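Local coordinates for metallopeptidase containing co-catalytic metalloactive site (Shewanella denitrificans OS217, PDB 3B2Y), which probably acts as a zinc-dependent metallocarboxypeptidase of the peptidase M14 family, hydrolysing its substrate at a metal centre that holds nickel in this crystal, at residues Leu56-Gln62 / Val101-Pro107; Pro67-Ile71 / Phe267-Ala272. All coordinates share one frame; numbering follows the deposited sequence.

Contact 1 (Leu56-Gln62 / Val101-Pro107); sequences LYQSASQ and VNLSLLP
Y57 and L105 face each other as an antiparallel hydrogen-bonded pair, each backbone satisfying both polar atoms of the other. Y57 N donates to L105 O at 2.9 Å, and L105 N returns a bond of the same length to Y57 O. Each carbonyl oxygen also receives a CA-H...O contact, from L56 CA to L105 O and from S104 CA to Y57 O. One residue further on, a side-chain bond takes over: Q58 NE2 reaches S104 OG at 2.8 Å, with an N-H...O angle of 157° and the hydroxyl oxygen close to the amide plane. CG of Q58 is anti to its carbonyl carbon (chi1 -55°), and from there the extended chain runs past the serine. The single Y57–L105 bridge joins the two-stranded hairpin of 42-49 and 52-58 to strand 102-106, at the margin of the central mixed sheet in the M14 carboxypeptidase-type fold. Past Q58, L103 O, S59 N and S59 OG are buried with no polar partner in the model. N102 CB lies 3.4 Å from Q62 OE1, and N102 OD1 3.4 Å from Q62 CA, the two amide planes 47° apart; N102 ND2 donates to R63 O and, weakly, to S68 OG. At the other end, the edge of the Y57 ring meets P107, CE1 to CG 3.9 Å, and helix 25-39 packs on both residues through L32.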
loop_
_atom_site.group_PDB
_atom_site.type_symbol
_atom_site.label_atom_id
_atom_site.label_comp_id
_atom_site.label_asym_id
_atom_site.label_seq_id
_atom_site.Cartn_x
_atom_site.Cartn_y
_atom_site.Cartn_z
ATOM N N LEU A 56 -11.347 -5.453 -3.270
ATOM C CA LEU A 56 -11.139 -4.079 -3.764
ATOM C C LEU A 56 -12.376 -3.278 -3.367
ATOM O O LEU A 56 -13.511 -3.746 -3.599
ATOM C CB LEU A 56 -11.041 -4.086 -5.264
ATOM C CG LEU A 56 -10.831 -2.777 -6.009
ATOM C CD1 LEU A 56 -9.521 -2.137 -5.676
ATOM C CD2 LEU A 56 -10.974 -2.997 -7.516
ATOM N N TYR A 57 -12.191 -2.124 -2.750
ATOM C CA TYR A 57 -13.296 -1.230 -2.472
ATOM C C TYR A 57 -13.255 -0.011 -3.372
ATOM O O TYR A 57 -12.262 0.571 -3.533
ATOM C CB TYR A 57 -13.313 -0.791 -1.022
ATOM C CG TYR A 57 -13.393 -1.933 -0.105
ATOM C CD1 TYR A 57 -12.273 -2.571 0.302
ATOM C CD2 TYR A 57 -14.611 -2.421 0.307
ATOM C CE1 TYR A 57 -12.338 -3.654 1.124
ATOM C CE2 TYR A 57 -14.699 -3.488 1.107
ATOM C CZ TYR A 57 -13.572 -4.109 1.522
ATOM O OH TYR A 57 -13.690 -5.173 2.325
ATOM N N GLN A 58 -14.378 0.343 -3.938
ATOM C CA GLN A 58 -14.449 1.512 -4.838
ATOM C C GLN A 58 -15.724 2.287 -4.613
ATOM O O GLN A 58 -16.645 1.798 -3.989
ATOM C CB GLN A 58 -14.422 1.061 -6.289
ATOM C CG GLN A 58 -13.286 0.205 -6.719
ATOM C CD GLN A 58 -13.318 -0.025 -8.196
ATOM O OE1 GLN A 58 -14.244 -0.655 -8.725
ATOM N NE2 GLN A 58 -12.340 0.523 -8.895
ATOM N N SER A 59 -15.780 3.494 -5.184
ATOM C CA SER A 59 -17.003 4.291 -5.187
ATOM C C SER A 59 -18.075 3.505 -5.922
ATOM O O SER A 59 -17.772 2.683 -6.818
ATOM C CB SER A 59 -16.809 5.666 -5.858
ATOM O OG SER A 59 -15.525 6.219 -5.591
ATOM N N ALA A 60 -19.331 3.771 -5.563
ATOM C CA ALA A 60 -20.469 3.049 -6.154
ATOM C C ALA A 60 -20.525 3.261 -7.679
ATOM O O ALA A 60 -21.032 2.406 -8.402
ATOM C CB ALA A 60 -21.796 3.466 -5.477
ATOM N N SER A 61 -19.983 4.391 -8.146
ATOM C CA SER A 61 -19.812 4.674 -9.570
ATOM C C SER A 61 -18.508 5.441 -9.845
ATOM O O SER A 61 -18.213 6.412 -9.157
ATOM C CB SER A 61 -20.978 5.537 -10.061
ATOM O OG SER A 61 -22.231 5.010 -9.638
ATOM N N GLN A 62 -17.759 5.026 -10.866
ATOM C CA GLN A 62 -16.608 5.783 -11.314
ATOM C C GLN A 62 -17.105 6.916 -12.216
ATOM O O GLN A 62 -17.879 6.688 -13.149
ATOM C CB GLN A 62 -15.605 4.919 -12.077
ATOM C CG GLN A 62 -15.219 3.601 -11.401
ATOM C CD GLN A 62 -14.954 3.710 -9.903
ATOM O OE1 GLN A 62 -13.887 4.145 -9.475
ATOM N NE2 GLN A 62 -15.925 3.282 -9.102
ATOM N N VAL A 101 -12.846 12.454 -6.367
ATOM C CA VAL A 101 -11.907 11.412 -6.777
ATOM C C VAL A 101 -12.565 10.045 -6.805
ATOM O O VAL A 101 -13.396 9.710 -5.936
ATOM C CB VAL A 101 -10.633 11.445 -5.883
ATOM C CG1 VAL A 101 -10.994 11.126 -4.443
ATOM C CG2 VAL A 101 -9.506 10.480 -6.408
ATOM N N ASN A 102 -12.221 9.245 -7.807
ATOM C CA ASN A 102 -12.609 7.822 -7.789
ATOM C C ASN A 102 -11.522 7.112 -7.022
ATOM O O ASN A 102 -10.481 6.817 -7.570
ATOM C CB ASN A 102 -12.733 7.289 -9.204
ATOM C CG ASN A 102 -13.759 8.022 -10.010
ATOM O OD1 ASN A 102 -14.898 8.207 -9.556
ATOM N ND2 ASN A 102 -13.390 8.397 -11.247
ATOM N N LEU A 103 -11.696 6.942 -5.728
ATOM C CA LEU A 103 -10.625 6.325 -4.911
ATOM C C LEU A 103 -10.933 4.843 -4.789
ATOM O O LEU A 103 -12.064 4.457 -4.466
ATOM C CB LEU A 103 -10.482 6.983 -3.539
ATOM C CG LEU A 103 -9.354 6.491 -2.589
ATOM C CD1 LEU A 103 -7.981 6.560 -3.288
ATOM C CD2 LEU A 103 -9.277 7.328 -1.346
ATOM N N SER A 104 -9.953 4.038 -5.169
ATOM C CA SER A 104 -10.027 2.580 -4.996
ATOM C C SER A 104 -9.049 2.143 -3.932
ATOM O O SER A 104 -8.000 2.733 -3.793
ATOM C CB SER A 104 -9.783 1.950 -6.341
ATOM O OG SER A 104 -10.848 2.301 -7.269
ATOM N N LEU A 105 -9.430 1.135 -3.142
ATOM C CA LEU A 105 -8.630 0.667 -1.988
ATOM C C LEU A 105 -8.483 -0.864 -2.015
ATOM O O LEU A 105 -9.424 -1.567 -2.297
ATOM C CB LEU A 105 -9.319 1.085 -0.702
ATOM C CG LEU A 105 -9.592 2.571 -0.544
ATOM C CD1 LEU A 105 -10.581 2.792 0.585
ATOM C CD2 LEU A 105 -8.280 3.295 -0.325
ATOM N N LEU A 106 -7.270 -1.341 -1.891
ATOM C CA LEU A 106 -6.903 -2.773 -1.884
ATOM C C LEU A 106 -6.097 -2.980 -0.571
ATOM O O LEU A 106 -4.887 -2.967 -0.545
ATOM C CB LEU A 106 -6.130 -3.091 -3.172
ATOM C CG LEU A 106 -5.832 -4.481 -3.645
ATOM C CD1 LEU A 106 -7.142 -5.202 -4.029
ATOM C CD2 LEU A 106 -4.967 -4.351 -4.902
ATOM N N PRO A 107 -6.807 -3.095 0.552
ATOM C CA PRO A 107 -6.229 -2.948 1.861
ATOM C C PRO A 107 -5.295 -4.091 2.256
ATOM O O PRO A 107 -4.411 -3.892 3.071
ATOM C CB PRO A 107 -7.464 -3.024 2.811
ATOM C CG PRO A 107 -8.606 -2.769 1.996
ATOM C CD PRO A 107 -8.259 -3.265 0.602
#

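Contact 2 (Pro67-Ile71 / Phe267-Ala272); sequences PSLLI and FIAHCA
P67 rests its ring on the C-terminal end of helix 253-271, CG lying 3.7 Å from C271 O and 4.1 Å from A272 CB. The contact belongs to the layered alpha/beta fold of the M14 family: the chain's last helix packs on a face of the central mixed sheet, and the axis of its segment 267-271 runs nearly antiparallel to strand 68-71 (164°), at a closest approach of 10.3 Å. A272 is the first residue to leave helical geometry, yet its N still bonds to I268 O.

L69 has its CB directed toward the helix, and its side chain fills the angle between F267 and C271. Its CB approaches F267 CE2 to 3.8 Å, and both methyls bear on C271 CB, CD2 the closer at 3.5 Å. CG stands anti to the carbonyl carbon (chi1 -55°), which carries the methyl fork alongside the cysteine. L70 has its CB directed away from the helix, and it is its O that comes near, 3.9 Å from F267 CE2.

I71 slides past the phenylalanine in the opposite direction, and M86 and F89 of helix 81-92 also touch it. F267 meets L69, L70 O and I71 through CE2 and its neighbouring ring atoms, and its own CG is anti to the backbone N (chi1 167°), sending the ring toward the sheet; F192 of helix 191-201 packs on it as well. An alanine here would take away the whole ring and is likely to leave a gap beside L69 CB and to deprive I71 CG1 of its neighbour on this helix segment. From I71 it is CG1 that comes against the ring, 3.9 Å from F267 CE2.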
loop_
_atom_site.group_PDB
_atom_site.type_symbol
_atom_site.label_atom_id
_atom_site.label_comp_id
_atom_site.label_asym_id
_atom_site.label_seq_id
_atom_site.Cartn_x
_atom_site.Cartn_y
_atom_site.Cartn_z
ATOM N N PRO A 67 -10.303 12.122 -11.162
ATOM C CA PRO A 67 -9.176 11.234 -11.279
ATOM C C PRO A 67 -9.427 9.896 -10.578
ATOM O O PRO A 67 -10.221 9.802 -9.634
ATOM C CB PRO A 67 -8.035 12.019 -10.619
ATOM C CG PRO A 67 -8.730 12.963 -9.660
ATOM C CD PRO A 67 -10.002 13.302 -10.329
ATOM N N SER A 68 -8.737 8.874 -11.049
ATOM C CA SER A 68 -8.871 7.535 -10.498
ATOM C C SER A 68 -7.551 7.182 -9.842
ATOM O O SER A 68 -6.520 7.151 -10.487
ATOM C CB SER A 68 -9.200 6.505 -11.578
ATOM O OG SER A 68 -10.479 6.740 -12.181
ATOM N N LEU A 69 -7.628 6.907 -8.547
ATOM C CA LEU A 69 -6.461 6.647 -7.730
ATOM C C LEU A 69 -6.729 5.330 -7.005
ATOM O O LEU A 69 -7.895 5.021 -6.660
ATOM C CB LEU A 69 -6.213 7.713 -6.682
ATOM C CG LEU A 69 -6.087 9.162 -7.099
ATOM C CD1 LEU A 69 -5.892 10.004 -5.819
ATOM C CD2 LEU A 69 -4.975 9.387 -8.098
ATOM N N LEU A 70 -5.671 4.581 -6.846
ATOM C CA LEU A 70 -5.628 3.334 -6.136
ATOM C C LEU A 70 -4.636 3.436 -4.990
ATOM O O LEU A 70 -3.510 3.846 -5.180
ATOM C CB LEU A 70 -5.252 2.214 -7.101
ATOM C CG LEU A 70 -5.096 0.803 -6.501
ATOM C CD1 LEU A 70 -6.438 0.334 -5.908
ATOM C CD2 LEU A 70 -4.575 -0.171 -7.595
ATOM N N ILE A 71 -5.007 2.951 -3.806
ATOM C CA ILE A 71 -4.072 2.754 -2.704
ATOM C C ILE A 71 -4.177 1.272 -2.298
ATOM O O ILE A 71 -5.286 0.716 -2.200
ATOM C CB ILE A 71 -4.419 3.620 -1.442
ATOM C CG1 ILE A 71 -4.464 5.100 -1.794
ATOM C CG2 ILE A 71 -3.392 3.437 -0.316
ATOM C CD1 ILE A 71 -5.137 5.940 -0.679
ATOM N N PHE A 267 -0.881 11.814 -0.775
ATOM C CA PHE A 267 -1.040 11.265 -2.148
ATOM C C PHE A 267 -2.329 11.854 -2.754
ATOM O O PHE A 267 -2.362 12.355 -3.875
ATOM C CB PHE A 267 -1.072 9.728 -2.030
ATOM C CG PHE A 267 -1.528 8.998 -3.258
ATOM C CD1 PHE A 267 -0.737 8.935 -4.401
ATOM C CD2 PHE A 267 -2.721 8.325 -3.277
ATOM C CE1 PHE A 267 -1.172 8.201 -5.538
ATOM C CE2 PHE A 267 -3.125 7.614 -4.399
ATOM C CZ PHE A 267 -2.362 7.589 -5.525
ATOM N N ILE A 268 -3.377 11.810 -1.961
ATOM C CA ILE A 268 -4.690 12.365 -2.304
ATOM C C ILE A 268 -4.656 13.878 -2.460
ATOM O O ILE A 268 -5.201 14.386 -3.415
ATOM C CB ILE A 268 -5.763 11.975 -1.280
ATOM C CG1 ILE A 268 -6.125 10.482 -1.382
ATOM C CG2 ILE A 268 -7.067 12.818 -1.485
ATOM C CD1 ILE A 268 -7.517 10.221 -0.835
ATOM N N ALA A 269 -3.967 14.590 -1.562
ATOM C CA ALA A 269 -3.790 16.027 -1.725
ATOM C C ALA A 269 -3.103 16.432 -3.055
ATOM O O ALA A 269 -3.417 17.484 -3.631
ATOM C CB ALA A 269 -3.021 16.630 -0.551
ATOM N N HIS A 270 -2.147 15.632 -3.514
ATOM C CA HIS A 270 -1.381 15.956 -4.731
ATOM C C HIS A 270 -2.167 15.600 -5.948
ATOM O O HIS A 270 -2.255 16.385 -6.876
ATOM C CB HIS A 270 -0.037 15.218 -4.780
ATOM C CG HIS A 270 0.815 15.673 -5.915
ATOM N ND1 HIS A 270 0.760 15.108 -7.166
ATOM C CD2 HIS A 270 1.679 16.697 -6.001
ATOM C CE1 HIS A 270 1.571 15.759 -7.974
ATOM N NE2 HIS A 270 2.161 16.712 -7.284
ATOM N N CYS A 271 -2.815 14.428 -5.880
ATOM C CA CYS A 271 -3.448 13.795 -7.041
ATOM C C CYS A 271 -4.918 14.111 -7.208
ATOM O O CYS A 271 -5.453 13.984 -8.308
ATOM C CB CYS A 271 -3.266 12.287 -6.974
ATOM S SG CYS A 271 -1.533 11.786 -7.153
ATOM N N ALA A 272 -5.592 14.509 -6.120
ATOM C CA ALA A 272 -6.967 14.952 -6.235
ATOM C C ALA A 272 -7.098 16.211 -5.420
ATOM O O ALA A 272 -7.721 16.187 -4.377
ATOM C CB ALA A 272 -7.930 13.862 -5.744
#

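Overall arrangement
The centres of contacts 1 and 2 lie about 11 Å apart, and the two meet through neighbouring parallel strands of the mixed sheet, 68-73 and 102-106. Backbone bonds probably link them, S104 N to L69 O at 2.7 Å and N102 N to P67 O at 2.8 Å, while L103 packs on I268. Along the chain the segments alternate: 56-62, 67-71, 101-107, then 267-272. Contact 1 adds the hairpin beside the sheet's outer strand; contact 2 brings the last helix onto its face, so residues nearly two hundred positions apart close around one sheet margin. Both lie away from the nickel site of H76, E79 and H170.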